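Local coordinates for protein ORF59 (Human herpesvirus 8, PDB 3HSL) that serves as the polymerase accessory subunit in lytic viral DNA replication, raising the processivity of the viral DNA polymerase, probably as a sliding factor on the template, at residues A164-K176 with G268-E280. Sequence-based numbering, arbitrary orientation.
Sequences AGGRTTRLLLCGK and GWFTPGLIWHSNE
Thr168 meets Ile275 beside the antiparallel pair that strands 169–172 and 270–276 form in a processivity-factor β-sheet, an example of how a short strand is hydrogen-bonded along both edges. A Thr168 chi1 of -58° sets OG1 beside the backbone N and CG2 anti to it, and CG2 is the branch that reaches across to the Ile275 methyl CG2. At Thr169 the carbonyl does double duty: its O accepts a bond from Trp276 N at 2.8 Å and also lies at the edge of the indole, in the ring plane, 3.5 Å from CE3. Arg170 pairs with Ile275 without hydrogen bonds, and its backbone instead bonds to Val243 on the strand's other flank. Leu171 supplies the reciprocal pair: its N donates to Leu274 O at 2.8 Å, and its O accepts from Leu274 N at 2.9 Å. On the face shared by Thr169, Leu171, Leu274 and Trp276, Leu171 CB borders the indole at CZ3, 4.1 Å away, while Val198 and Val200 of strand 195–201 also touch the Trp276 side chain. Leu172 turns to the Arg170 and Ile275 face, where its CD1 methyl rests 3.4 Å from Pro272 O.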
ATOM      1  N   ALA A 164      18.570  21.257 -28.830  1.00 57.15           N
ATOM      2  CA  ALA A 164      19.181  21.511 -30.153  1.00 55.85           C
ATOM      3  C   ALA A 164      19.388  20.226 -30.977  1.00 54.70           C
ATOM      4  O   ALA A 164      18.960  19.141 -30.558  1.00 54.65           O
ATOM      5  CB  ALA A 164      20.497  22.289 -30.005  1.00 55.83           C
ATOM      6  N   GLY A 165      20.041  20.351 -32.139  1.00 53.21           N
ATOM      7  CA  GLY A 165      20.285  19.201 -33.025  1.00 51.45           C
ATOM      8  C   GLY A 165      19.181  19.112 -34.067  1.00 49.90           C
ATOM      9  O   GLY A 165      19.430  19.306 -35.262  1.00 49.71           O
ATOM     10  N   GLY A 166      17.961  18.815 -33.605  1.00 48.32           N
ATOM     11  CA  GLY A 166      16.771  18.747 -34.470  1.00 46.30           C
ATOM     12  C   GLY A 166      16.488  17.554 -35.370  1.00 44.41           C
ATOM     13  O   GLY A 166      15.813  16.624 -34.945  1.00 44.35           O
ATOM     14  N   ARG A 167      17.007  17.599 -36.604  1.00 42.43           N
ATOM     15  CA  ARG A 167      16.840  16.563 -37.674  1.00 40.45           C
ATOM     16  C   ARG A 167      16.594  15.072 -37.321  1.00 38.75           C
ATOM     17  O   ARG A 167      16.382  14.252 -38.224  1.00 38.73           O
ATOM     18  CB  ARG A 167      17.984  16.659 -38.706  1.00 40.53           C
ATOM     19  CG  ARG A 167      18.058  17.996 -39.452  1.00 40.77           C
ATOM     20  CD  ARG A 167      19.168  18.024 -40.499  1.00 40.75           C
ATOM     21  NE  ARG A 167      18.951  17.055 -41.572  1.00 40.67           N
ATOM     22  CZ  ARG A 167      19.771  16.867 -42.603  1.00 40.52           C
ATOM     23  NH1 ARG A 167      20.886  17.584 -42.718  1.00 40.62           N
ATOM     24  NH2 ARG A 167      19.475  15.956 -43.522  1.00 40.25           N
ATOM     25  N   THR A 168      16.621  14.734 -36.030  1.00 36.54           N
ATOM     26  CA  THR A 168      16.397  13.368 -35.518  1.00 34.32           C
ATOM     27  C   THR A 168      15.310  12.557 -36.241  1.00 31.97           C
ATOM     28  O   THR A 168      14.374  13.108 -36.818  1.00 31.61           O
ATOM     29  CB  THR A 168      16.030  13.412 -33.993  1.00 34.47           C
ATOM     30  OG1 THR A 168      17.079  14.058 -33.258  1.00 35.72           O
ATOM     31  CG2 THR A 168      15.831  12.033 -33.430  1.00 33.78           C
ATOM     32  N   THR A 169      15.466  11.237 -36.190  1.00 29.55           N
ATOM     33  CA  THR A 169      14.530  10.292 -36.769  1.00 27.00           C
ATOM     34  C   THR A 169      13.452  10.067 -35.722  1.00 25.29           C
ATOM     35  O   THR A 169      13.728   9.540 -34.650  1.00 24.66           O
ATOM     36  CB  THR A 169      15.231   8.961 -37.086  1.00 26.67           C
ATOM     37  OG1 THR A 169      16.239   9.185 -38.077  1.00 27.47           O
ATOM     38  CG2 THR A 169      14.258   7.942 -37.612  1.00 25.73           C
ATOM     39  N   ARG A 170      12.224  10.470 -36.026  1.00 23.98           N
ATOM     40  CA  ARG A 170      11.141  10.289 -35.072  1.00 23.07           C
ATOM     41  C   ARG A 170       9.873   9.834 -35.773  1.00 21.91           C
ATOM     42  O   ARG A 170       9.673  10.111 -36.955  1.00 20.98           O
ATOM     43  CB  ARG A 170      10.925  11.553 -34.210  1.00 23.57           C
ATOM     44  CG  ARG A 170      10.288  12.742 -34.899  1.00 25.45           C
ATOM     45  CD  ARG A 170      10.305  14.000 -34.047  1.00 28.32           C
ATOM     46  NE  ARG A 170      11.636  14.611 -33.986  1.00 32.16           N
ATOM     47  CZ  ARG A 170      12.098  15.510 -34.871  1.00 33.56           C
ATOM     48  NH1 ARG A 170      11.352  15.917 -35.894  1.00 33.46           N
ATOM     49  NH2 ARG A 170      13.319  16.012 -34.741  1.00 34.14           N
ATOM     50  N   LEU A 171       9.029   9.131 -35.018  1.00 21.81           N
ATOM     51  CA  LEU A 171       7.769   8.571 -35.497  1.00 22.07           C
ATOM     52  C   LEU A 171       6.591   8.797 -34.545  1.00 21.82           C
ATOM     53  O   LEU A 171       6.736   8.639 -33.329  1.00 21.56           O
ATOM     54  CB  LEU A 171       7.941   7.065 -35.681  1.00 22.65           C
ATOM     55  CG  LEU A 171       6.729   6.230 -36.103  1.00 24.57           C
ATOM     56  CD1 LEU A 171       6.274   6.570 -37.526  1.00 25.13           C
ATOM     57  CD2 LEU A 171       7.038   4.754 -35.993  1.00 25.09           C
ATOM     58  N   LEU A 172       5.432   9.164 -35.107  1.00 21.72           N
ATOM     59  CA  LEU A 172       4.205   9.383 -34.327  1.00 21.50           C
ATOM     60  C   LEU A 172       3.057   8.604 -34.954  1.00 22.45           C
ATOM     61  O   LEU A 172       2.582   8.939 -36.042  1.00 22.18           O
ATOM     62  CB  LEU A 172       3.851  10.860 -34.215  1.00 20.43           C
ATOM     63  CG  LEU A 172       2.617  11.133 -33.349  1.00 19.08           C
ATOM     64  CD1 LEU A 172       2.763  10.581 -31.942  1.00 17.84           C
ATOM     65  CD2 LEU A 172       2.316  12.608 -33.301  1.00 18.58           C
ATOM     66  N   LEU A 173       2.610   7.559 -34.257  1.00 23.71           N
ATOM     67  CA  LEU A 173       1.544   6.709 -34.783  1.00 24.39           C
ATOM     68  C   LEU A 173       0.230   7.116 -34.182  1.00 24.21           C
ATOM     69  O   LEU A 173       0.192   7.556 -33.033  1.00 24.66           O
ATOM     70  CB  LEU A 173       1.773   5.244 -34.399  1.00 24.93           C
ATOM     71  CG  LEU A 173       3.198   4.707 -34.317  1.00 27.70           C
ATOM     72  CD1 LEU A 173       3.783   5.121 -32.902  1.00 28.17           C
ATOM     73  CD2 LEU A 173       3.224   3.182 -34.468  1.00 27.81           C
ATOM     74  N   CYS A 174      -0.845   6.969 -34.951  1.00 23.82           N
ATOM     75  CA  CYS A 174      -2.175   7.290 -34.460  1.00 23.56           C
ATOM     76  C   CYS A 174      -2.662   6.223 -33.472  1.00 23.49           C
ATOM     77  O   CYS A 174      -2.009   5.200 -33.272  1.00 23.17           O
ATOM     78  CB  CYS A 174      -3.160   7.462 -35.623  1.00 23.89           C
ATOM     79  SG  CYS A 174      -3.349   6.046 -36.760  1.00 23.70           S
ATOM     80  N   GLY A 175      -3.816   6.472 -32.857  1.00 23.78           N
ATOM     81  CA  GLY A 175      -4.416   5.550 -31.898  1.00 23.50           C
ATOM     82  C   GLY A 175      -4.594   4.159 -32.471  1.00 23.51           C
ATOM     83  O   GLY A 175      -4.089   3.192 -31.905  1.00 23.72           O
ATOM     84  N   LYS A 176      -5.307   4.063 -33.594  1.00 23.63           N
ATOM     85  CA  LYS A 176      -5.569   2.778 -34.270  1.00 23.68           C
ATOM     86  C   LYS A 176      -4.281   1.977 -34.509  1.00 23.73           C
ATOM     87  O   LYS A 176      -4.174   0.833 -34.067  1.00 24.37           O
ATOM     88  CB  LYS A 176      -6.366   2.970 -35.570  1.00 23.32           C
ATOM     89  N   GLY A 268      -6.216  11.334 -22.140  1.00 26.09           N
ATOM     90  CA  GLY A 268      -6.528  12.742 -21.934  1.00 25.37           C
ATOM     91  C   GLY A 268      -5.266  13.544 -21.685  1.00 24.93           C
ATOM     92  O   GLY A 268      -5.341  14.721 -21.324  1.00 25.24           O
ATOM     93  N   TRP A 269      -4.108  12.907 -21.880  1.00 24.02           N
ATOM     94  CA  TRP A 269      -2.817  13.550 -21.641  1.00 23.34           C
ATOM     95  C   TRP A 269      -1.693  13.276 -22.639  1.00 22.62           C
ATOM     96  O   TRP A 269      -1.284  14.172 -23.375  1.00 22.85           O
ATOM     97  CB  TRP A 269      -2.326  13.198 -20.234  1.00 23.69           C
ATOM     98  CG  TRP A 269      -3.116  13.856 -19.169  1.00 24.09           C
ATOM     99  CD1 TRP A 269      -4.341  13.484 -18.706  1.00 24.89           C
ATOM    100  CD2 TRP A 269      -2.736  15.012 -18.422  1.00 23.54           C
ATOM    101  NE1 TRP A 269      -4.751  14.337 -17.716  1.00 25.66           N
ATOM    102  CE2 TRP A 269      -3.782  15.286 -17.522  1.00 24.86           C
ATOM    103  CE3 TRP A 269      -1.613  15.842 -18.429  1.00 22.77           C
ATOM    104  CZ2 TRP A 269      -3.741  16.356 -16.635  1.00 24.77           C
ATOM    105  CZ3 TRP A 269      -1.564  16.893 -17.562  1.00 23.45           C
ATOM    106  CH2 TRP A 269      -2.621  17.149 -16.668  1.00 25.25           C
ATOM    107  N   PHE A 270      -1.197  12.045 -22.659  1.00 21.36           N
ATOM    108  CA  PHE A 270      -0.102  11.682 -23.546  1.00 20.01           C
ATOM    109  C   PHE A 270      -0.422  10.504 -24.428  1.00 19.50           C
ATOM    110  O   PHE A 270      -1.281   9.691 -24.100  1.00 18.88           O
ATOM    111  CB  PHE A 270       1.174  11.342 -22.749  1.00 19.21           C
ATOM    112  CG  PHE A 270       1.686  12.467 -21.913  1.00 17.66           C
ATOM    113  CD1 PHE A 270       2.359  13.530 -22.495  1.00 16.17           C
ATOM    114  CD2 PHE A 270       1.502  12.465 -20.534  1.00 18.01           C
ATOM    115  CE1 PHE A 270       2.836  14.575 -21.721  1.00 15.90           C
ATOM    116  CE2 PHE A 270       1.979  13.511 -19.743  1.00 16.53           C
ATOM    117  CZ  PHE A 270       2.647  14.567 -20.341  1.00 16.10           C
ATOM    118  N   THR A 271       0.299  10.445 -25.545  1.00 19.54           N
ATOM    119  CA  THR A 271       0.212   9.383 -26.538  1.00 19.77           C
ATOM    120  C   THR A 271       1.671   9.120 -26.962  1.00 19.89           C
ATOM    121  O   THR A 271       2.436  10.070 -27.145  1.00 19.81           O
ATOM    122  CB  THR A 271      -0.694   9.768 -27.731  1.00 19.88           C
ATOM    123  OG1 THR A 271      -0.905   8.628 -28.565  1.00 20.33           O
ATOM    124  CG2 THR A 271      -0.105  10.917 -28.560  1.00 20.41           C
ATOM    125  N   PRO A 272       2.058   7.840 -27.115  1.00 20.01           N
ATOM    126  CA  PRO A 272       3.424   7.446 -27.451  1.00 20.21           C
ATOM    127  C   PRO A 272       3.997   7.942 -28.762  1.00 20.78           C
ATOM    128  O   PRO A 272       3.311   7.979 -29.779  1.00 21.23           O
ATOM    129  CB  PRO A 272       3.348   5.909 -27.500  1.00 19.82           C
ATOM    130  CG  PRO A 272       2.175   5.551 -26.715  1.00 19.54           C
ATOM    131  CD  PRO A 272       1.194   6.657 -26.970  1.00 20.26           C
ATOM    132  N   GLY A 273       5.266   8.318 -28.706  1.00 21.16           N
ATOM    133  CA  GLY A 273       6.013   8.771 -29.857  1.00 21.86           C
ATOM    134  C   GLY A 273       7.377   8.119 -29.725  1.00 22.47           C
ATOM    135  O   GLY A 273       7.916   8.034 -28.613  1.00 22.77           O
ATOM    136  N   LEU A 274       7.938   7.657 -30.841  1.00 22.43           N
ATOM    137  CA  LEU A 274       9.253   7.028 -30.823  1.00 22.38           C
ATOM    138  C   LEU A 274      10.283   7.964 -31.413  1.00 22.27           C
ATOM    139  O   LEU A 274      10.026   8.585 -32.437  1.00 22.35           O
ATOM    140  CB  LEU A 274       9.262   5.740 -31.635  1.00 22.62           C
ATOM    141  CG  LEU A 274       8.211   4.672 -31.343  1.00 24.35           C
ATOM    142  CD1 LEU A 274       8.534   3.424 -32.168  1.00 24.07           C
ATOM    143  CD2 LEU A 274       8.180   4.326 -29.873  1.00 25.68           C
ATOM    144  N   ILE A 275      11.447   8.068 -30.771  1.00 22.05           N
ATOM    145  CA  ILE A 275      12.514   8.935 -31.257  1.00 21.66           C
ATOM    146  C   ILE A 275      13.815   8.134 -31.223  1.00 22.35           C
ATOM    147  O   ILE A 275      14.116   7.480 -30.226  1.00 22.15           O
ATOM    148  CB  ILE A 275      12.708  10.169 -30.347  1.00 21.24           C
ATOM    149  CG1 ILE A 275      11.372  10.682 -29.786  1.00 21.71           C
ATOM    150  CG2 ILE A 275      13.516  11.233 -31.057  1.00 19.22           C
ATOM    151  CD1 ILE A 275      11.493  11.792 -28.754  1.00 20.83           C
ATOM    152  N   TRP A 276      14.576   8.189 -32.315  1.00 22.97           N
ATOM    153  CA  TRP A 276      15.855   7.503 -32.424  1.00 23.58           C
ATOM    154  C   TRP A 276      16.971   8.496 -32.250  1.00 25.11           C
ATOM    155  O   TRP A 276      17.281   9.269 -33.160  1.00 25.37           O
ATOM    156  CB  TRP A 276      16.027   6.795 -33.777  1.00 22.85           C
ATOM    157  CG  TRP A 276      15.338   5.491 -33.902  1.00 20.91           C
ATOM    158  CD1 TRP A 276      15.901   4.254 -33.745  1.00 20.91           C
ATOM    159  CD2 TRP A 276      13.958   5.268 -34.207  1.00 19.84           C
ATOM    160  NE1 TRP A 276      14.954   3.273 -33.936  1.00 20.29           N
ATOM    161  CE2 TRP A 276      13.754   3.871 -34.221  1.00 19.42           C
ATOM    162  CE3 TRP A 276      12.869   6.118 -34.474  1.00 19.15           C
ATOM    163  CZ2 TRP A 276      12.514   3.305 -34.489  1.00 19.02           C
ATOM    164  CZ3 TRP A 276      11.637   5.557 -34.739  1.00 18.19           C
ATOM    165  CH2 TRP A 276      11.466   4.162 -34.745  1.00 19.47           C
ATOM    166  N   HIS A 277      17.580   8.475 -31.075  1.00 26.65           N
ATOM    167  CA  HIS A 277      18.671   9.386 -30.799  1.00 28.10           C
ATOM    168  C   HIS A 277      19.985   8.936 -31.405  1.00 29.55           C
ATOM    169  O   HIS A 277      20.274   7.737 -31.518  1.00 29.83           O
ATOM    170  CB  HIS A 277      18.812   9.627 -29.302  1.00 27.83           C
ATOM    171  CG  HIS A 277      17.624  10.293 -28.707  1.00 27.69           C
ATOM    172  ND1 HIS A 277      17.454  11.659 -28.729  1.00 27.99           N
ATOM    173  CD2 HIS A 277      16.540   9.786 -28.074  1.00 27.78           C
ATOM    174  CE1 HIS A 277      16.316  11.969 -28.135  1.00 28.13           C
ATOM    175  NE2 HIS A 277      15.742  10.849 -27.729  1.00 28.48           N
ATOM    176  N   SER A 278      20.775   9.928 -31.794  1.00 31.00           N
ATOM    177  CA  SER A 278      22.084   9.709 -32.380  1.00 32.68           C
ATOM    178  C   SER A 278      22.927   8.784 -31.487  1.00 33.46           C
ATOM    179  O   SER A 278      23.751   8.003 -31.985  1.00 33.71           O
ATOM    180  CB  SER A 278      22.786  11.064 -32.553  1.00 32.88           C
ATOM    181  OG  SER A 278      24.110  10.910 -33.028  1.00 33.69           O
ATOM    182  N   ASN A 279      22.706   8.881 -30.172  1.00 33.59           N
ATOM    183  CA  ASN A 279      23.443   8.083 -29.196  1.00 33.47           C
ATOM    184  C   ASN A 279      22.870   6.693 -28.841  1.00 33.13           C
ATOM    185  O   ASN A 279      22.613   6.418 -27.671  1.00 33.48           O
ATOM    186  CB  ASN A 279      23.757   8.926 -27.937  1.00 33.55           C
ATOM    187  CG  ASN A 279      22.499   9.471 -27.227  1.00 34.51           C
ATOM    188  OD1 ASN A 279      22.610  10.316 -26.339  1.00 35.27           O
ATOM    189  ND2 ASN A 279      21.315   8.993 -27.611  1.00 34.58           N
ATOM    190  N   GLU A 280      22.671   5.827 -29.844  1.00 32.62           N
ATOM    191  CA  GLU A 280      22.164   4.445 -29.630  1.00 32.12           C
ATOM    192  C   GLU A 280      20.840   4.311 -28.835  1.00 31.18           C
ATOM    193  O   GLU A 280      20.387   3.193 -28.574  1.00 31.55           O
ATOM    194  CB  GLU A 280      23.250   3.608 -28.897  1.00 32.44           C
ATOM    195  CG  GLU A 280      24.604   3.453 -29.614  1.00 33.90           C
ATOM    196  CD  GLU A 280      24.595   2.441 -30.772  1.00 34.37           C
ATOM    197  OE1 GLU A 280      24.120   1.296 -30.578  1.00 34.89           O
ATOM    198  OE2 GLU A 280      25.069   2.792 -31.872  1.00 33.77           O
TER